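Local coordinates for dipeptide transport protein DPPA (Bacillus subtilis, PDB 1HI9) that hydrolyses N-terminal residues of peptides containing D-amino acids, working as a zinc-dependent, self-compartmentalizing homodecameric aminopeptidase, at residues E53-N64 with D76-M87. Sequence-based numbering, arbitrary orientation.
Sequences EVLVNDSHSKMN and DLISGDVKPFSM. With ZN (zinc ion), chain G.
V56 bonds through both backbone polar groups to the neighbouring strand: its N donates to D76 O (2.8 Å) and its O accepts I78 N (2.8 Å). With D76 N to V54 O and D58 N to I78 O, these bonds form a parallel ladder at one end of the chain's mixed sheet. There, strand 76-80 flanks 53-58, and an antiparallel strand of a second subunit continues the sheet beyond it. Past the ladder, 53-64 folds back through a type II' turn (H60 to M63), and M63 O receives G80 N (2.9 Å) from 46° above the carbonyl plane. A water links D58 OD2, which also accepts L66 N, to S79 OG, at 2.9 and 2.7 Å.

With CG anti to its backbone N (chi1 -175°), N57 sends its amide to the loop after strand 76-80, between the K83 ammonium and the backbone carbonyls of S86 and M87. A leucine here would probably leave those carbonyls and the ammonium facing a hydrocarbon branch, without the polar amide now between them. The K83 chain turns at its third torsion and crosses M63, whose SD lies near K83 CE and K83 NZ.

On the N57 face of the sheet, L55 CD2 packs against I78 CG1 (3.6 Å). Just past the C-terminal end of strand 53-58, S59 CB meets M87 CE, and the M87 side chain also approaches the zinc-binding residues D8 and E133. Next in the chain, H60 ND1 meets a zinc ion in the plane of its ring at 2.5 Å, sharing that metal with D8 and E10.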
loop_
_atom_site.group_PDB
_atom_site.type_symbol
_atom_site.label_atom_id
_atom_site.label_comp_id
_atom_site.label_asym_id
_atom_site.label_seq_id
_atom_site.Cartn_x
_atom_site.Cartn_y
_atom_site.Cartn_z
ATOM N N GLU A 53 -37.358 -23.772 -22.729
ATOM C CA GLU A 53 -36.341 -23.690 -21.682
ATOM C C GLU A 53 -35.011 -23.200 -22.237
ATOM O O GLU A 53 -34.591 -23.602 -23.325
ATOM C CB GLU A 53 -36.136 -25.061 -21.031
ATOM C CG GLU A 53 -36.634 -25.159 -19.602
ATOM C CD GLU A 53 -36.299 -26.500 -18.943
ATOM O OE1 GLU A 53 -36.835 -27.544 -19.376
ATOM O OE2 GLU A 53 -35.494 -26.514 -17.988
ATOM N N VAL A 54 -34.352 -22.326 -21.487
ATOM C CA VAL A 54 -33.055 -21.798 -21.890
ATOM C C VAL A 54 -32.132 -21.787 -20.679
ATOM O O VAL A 54 -32.316 -20.995 -19.757
ATOM C CB VAL A 54 -33.161 -20.367 -22.436
ATOM C CG1 VAL A 54 -31.794 -19.894 -22.898
ATOM C CG2 VAL A 54 -34.151 -20.319 -23.580
ATOM N N LEU A 55 -31.152 -22.690 -20.688
ATOM C CA LEU A 55 -30.181 -22.800 -19.607
ATOM C C LEU A 55 -28.973 -21.959 -19.992
ATOM O O LEU A 55 -28.352 -22.198 -21.033
ATOM C CB LEU A 55 -29.739 -24.255 -19.427
ATOM C CG LEU A 55 -29.507 -24.757 -18.003
ATOM C CD1 LEU A 55 -28.601 -25.966 -18.046
ATOM C CD2 LEU A 55 -28.889 -23.668 -17.154
ATOM N N VAL A 56 -28.641 -20.985 -19.149
ATOM C CA VAL A 56 -27.516 -20.094 -19.407
ATOM C C VAL A 56 -26.376 -20.347 -18.429
ATOM O O VAL A 56 -26.519 -20.145 -17.222
ATOM C CB VAL A 56 -27.948 -18.611 -19.309
ATOM C CG1 VAL A 56 -26.804 -17.698 -19.755
ATOM C CG2 VAL A 56 -29.186 -18.381 -20.168
ATOM N N ASN A 57 -25.241 -20.791 -18.968
ATOM C CA ASN A 57 -24.054 -21.098 -18.175
ATOM C C ASN A 57 -22.971 -20.033 -18.370
ATOM O O ASN A 57 -22.439 -19.862 -19.472
ATOM C CB ASN A 57 -23.495 -22.466 -18.581
ATOM C CG ASN A 57 -22.325 -22.904 -17.717
ATOM O OD1 ASN A 57 -21.398 -23.566 -18.188
ATOM N ND2 ASN A 57 -22.367 -22.548 -16.449
ATOM N N ASP A 58 -22.653 -19.316 -17.298
ATOM C CA ASP A 58 -21.620 -18.287 -17.341
ATOM C C ASP A 58 -20.333 -19.071 -17.524
ATOM O O ASP A 58 -19.965 -19.868 -16.655
ATOM C CB ASP A 58 -21.586 -17.525 -16.012
ATOM C CG ASP A 58 -20.755 -16.262 -16.080
ATOM O OD1 ASP A 58 -19.661 -16.303 -16.689
ATOM O OD2 ASP A 58 -21.186 -15.234 -15.510
ATOM N N SER A 59 -19.645 -18.846 -18.642
ATOM C CA SER A 59 -18.418 -19.596 -18.935
ATOM C C SER A 59 -17.122 -18.806 -18.939
ATOM O O SER A 59 -16.154 -19.223 -19.564
ATOM C CB SER A 59 -18.563 -20.297 -20.287
ATOM O OG SER A 59 -19.744 -21.067 -20.319
ATOM N N HIS A 60 -17.082 -17.693 -18.223
ATOM C CA HIS A 60 -15.885 -16.871 -18.214
ATOM C C HIS A 60 -15.220 -16.717 -16.846
ATOM O O HIS A 60 -15.879 -16.385 -15.863
ATOM C CB HIS A 60 -16.246 -15.493 -18.769
ATOM C CG HIS A 60 -15.155 -14.477 -18.634
ATOM N ND1 HIS A 60 -13.964 -14.571 -19.319
ATOM C CD2 HIS A 60 -15.071 -13.348 -17.890
ATOM C CE1 HIS A 60 -13.195 -13.544 -19.007
ATOM N NE2 HIS A 60 -13.844 -12.787 -18.142
ATOM N N SER A 61 -13.913 -16.958 -16.795
ATOM C CA SER A 61 -13.145 -16.787 -15.564
ATOM C C SER A 61 -13.817 -17.384 -14.312
ATOM O O SER A 61 -13.967 -18.606 -14.214
ATOM C CB SER A 61 -12.876 -15.287 -15.372
ATOM O OG SER A 61 -11.962 -15.027 -14.317
ATOM N N LYS A 62 -14.209 -16.533 -13.360
ATOM C CA LYS A 62 -14.858 -16.999 -12.132
ATOM C C LYS A 62 -16.323 -17.304 -12.374
ATOM O O LYS A 62 -17.037 -17.709 -11.462
ATOM C CB LYS A 62 -14.733 -15.965 -11.003
ATOM C CG LYS A 62 -13.306 -15.684 -10.620
ATOM C CD LYS A 62 -12.589 -16.965 -10.232
ATOM C CE LYS A 62 -11.075 -16.790 -10.324
ATOM N NZ LYS A 62 -10.343 -18.033 -9.952
ATOM N N MET A 63 -16.761 -17.085 -13.609
ATOM C CA MET A 63 -18.130 -17.365 -14.033
ATOM C C MET A 63 -19.223 -16.773 -13.143
ATOM O O MET A 63 -20.276 -17.375 -12.931
ATOM C CB MET A 63 -18.289 -18.882 -14.176
ATOM C CG MET A 63 -17.250 -19.461 -15.130
ATOM S SD MET A 63 -17.017 -21.247 -14.975
ATOM C CE MET A 63 -15.911 -21.576 -16.340
ATOM N N ASN A 64 -18.958 -15.577 -12.633
ATOM C CA ASN A 64 -19.908 -14.857 -11.799
ATOM C C ASN A 64 -20.070 -13.457 -12.407
ATOM O O ASN A 64 -20.261 -12.456 -11.701
ATOM C CB ASN A 64 -19.403 -14.770 -10.348
ATOM C CG ASN A 64 -17.998 -14.193 -10.243
ATOM O OD1 ASN A 64 -17.467 -13.625 -11.207
ATOM N ND2 ASN A 64 -17.395 -14.319 -9.062
ATOM N N ASP A 76 -32.770 -19.747 -16.887
ATOM C CA ASP A 76 -32.146 -20.345 -15.713
ATOM C C ASP A 76 -30.642 -20.126 -15.818
ATOM O O ASP A 76 -30.007 -20.570 -16.785
ATOM C CB ASP A 76 -32.451 -21.844 -15.649
ATOM C CG ASP A 76 -33.948 -22.135 -15.559
ATOM O OD1 ASP A 76 -34.586 -21.679 -14.576
ATOM O OD2 ASP A 76 -34.481 -22.819 -16.471
ATOM N N LEU A 77 -30.075 -19.460 -14.812
ATOM C CA LEU A 77 -28.652 -19.139 -14.801
ATOM C C LEU A 77 -27.788 -20.009 -13.911
ATOM O O LEU A 77 -28.117 -20.261 -12.758
ATOM C CB LEU A 77 -28.442 -17.673 -14.395
ATOM C CG LEU A 77 -27.000 -17.211 -14.161
ATOM C CD1 LEU A 77 -26.244 -17.171 -15.476
ATOM C CD2 LEU A 77 -27.006 -15.837 -13.515
ATOM N N ILE A 78 -26.676 -20.472 -14.469
ATOM C CA ILE A 78 -25.717 -21.275 -13.727
ATOM C C ILE A 78 -24.579 -20.310 -13.474
ATOM O O ILE A 78 -23.889 -19.893 -14.408
ATOM C CB ILE A 78 -25.175 -22.457 -14.543
ATOM C CG1 ILE A 78 -26.274 -23.505 -14.734
ATOM C CG2 ILE A 78 -23.961 -23.057 -13.841
ATOM C CD1 ILE A 78 -25.825 -24.739 -15.494
ATOM N N SER A 79 -24.390 -19.945 -12.213
ATOM C CA SER A 79 -23.352 -18.997 -11.848
ATOM C C SER A 79 -22.385 -19.637 -10.865
ATOM O O SER A 79 -22.784 -20.430 -10.013
ATOM C CB SER A 79 -24.003 -17.752 -11.241
ATOM O OG SER A 79 -23.061 -16.713 -11.061
ATOM N N GLY A 80 -21.107 -19.297 -10.988
ATOM C CA GLY A 80 -20.113 -19.864 -10.096
ATOM C C GLY A 80 -19.115 -20.763 -10.808
ATOM O O GLY A 80 -19.353 -21.197 -11.934
ATOM N N ASP A 81 -18.000 -21.054 -10.146
ATOM C CA ASP A 81 -16.967 -21.878 -10.742
ATOM C C ASP A 81 -16.766 -23.210 -10.014
ATOM O O ASP A 81 -17.555 -23.597 -9.141
ATOM C CB ASP A 81 -15.647 -21.098 -10.806
ATOM C CG ASP A 81 -15.059 -20.822 -9.439
ATOM O OD1 ASP A 81 -15.828 -20.793 -8.459
ATOM O OD2 ASP A 81 -13.825 -20.625 -9.345
ATOM N N VAL A 82 -15.695 -23.905 -10.380
ATOM C CA VAL A 82 -15.389 -25.207 -9.823
ATOM C C VAL A 82 -16.530 -26.167 -10.184
ATOM O O VAL A 82 -16.922 -27.029 -9.389
ATOM C CB VAL A 82 -15.196 -25.168 -8.274
ATOM C CG1 VAL A 82 -14.555 -26.470 -7.803
ATOM C CG2 VAL A 82 -14.311 -23.997 -7.870
ATOM N N LYS A 83 -17.077 -25.997 -11.387
ATOM C CA LYS A 83 -18.140 -26.871 -11.881
ATOM C C LYS A 83 -17.491 -28.055 -12.594
ATOM O O LYS A 83 -16.557 -27.884 -13.378
ATOM C CB LYS A 83 -19.052 -26.136 -12.863
ATOM C CG LYS A 83 -19.849 -25.024 -12.233
ATOM C CD LYS A 83 -20.523 -24.154 -13.280
ATOM C CE LYS A 83 -19.496 -23.475 -14.172
ATOM N NZ LYS A 83 -20.083 -22.298 -14.848
ATOM N N PRO A 84 -17.979 -29.273 -12.327
ATOM C CA PRO A 84 -17.453 -30.501 -12.937
ATOM C C PRO A 84 -17.106 -30.366 -14.433
ATOM O O PRO A 84 -16.078 -30.888 -14.883
ATOM C CB PRO A 84 -18.567 -31.509 -12.675
ATOM C CG PRO A 84 -19.078 -31.072 -11.337
ATOM C CD PRO A 84 -19.146 -29.565 -11.475
ATOM N N PHE A 85 -17.945 -29.665 -15.197
ATOM C CA PHE A 85 -17.682 -29.501 -16.621
ATOM C C PHE A 85 -17.509 -28.068 -17.126
ATOM O O PHE A 85 -17.784 -27.768 -18.282
ATOM C CB PHE A 85 -18.731 -30.261 -17.456
ATOM C CG PHE A 85 -18.639 -31.751 -17.300
ATOM C CD1 PHE A 85 -19.370 -32.407 -16.310
ATOM C CD2 PHE A 85 -17.737 -32.483 -18.062
ATOM C CE1 PHE A 85 -19.194 -33.771 -16.076
ATOM C CE2 PHE A 85 -17.555 -33.842 -17.837
ATOM C CZ PHE A 85 -18.281 -34.489 -16.842
ATOM N N SER A 86 -17.047 -27.202 -16.230
ATOM C CA SER A 86 -16.730 -25.815 -16.537
ATOM C C SER A 86 -17.658 -25.117 -17.527
ATOM O O SER A 86 -18.828 -24.878 -17.217
ATOM C CB SER A 86 -15.274 -25.747 -17.040
ATOM O OG SER A 86 -14.808 -24.414 -17.195
ATOM N N MET A 87 -17.125 -24.782 -18.703
ATOM C CA MET A 87 -17.881 -24.095 -19.743
ATOM C C MET A 87 -19.110 -24.829 -20.290
ATOM O O MET A 87 -19.992 -24.199 -20.873
ATOM C CB MET A 87 -16.947 -23.726 -20.897
ATOM C CG MET A 87 -15.798 -22.840 -20.475
ATOM S SD MET A 87 -14.794 -22.238 -21.853
ATOM C CE MET A 87 -15.805 -20.918 -22.463
HETATM ZN ZN ZN G . -13.208 -16.037 -21.223
HETATM O O HOH W 1 -35.372 -21.801 -18.998
HETATM O O HOH W 2 -23.077 -15.227 -13.259
HETATM O O HOH W 3 -11.837 -18.157 -21.562
#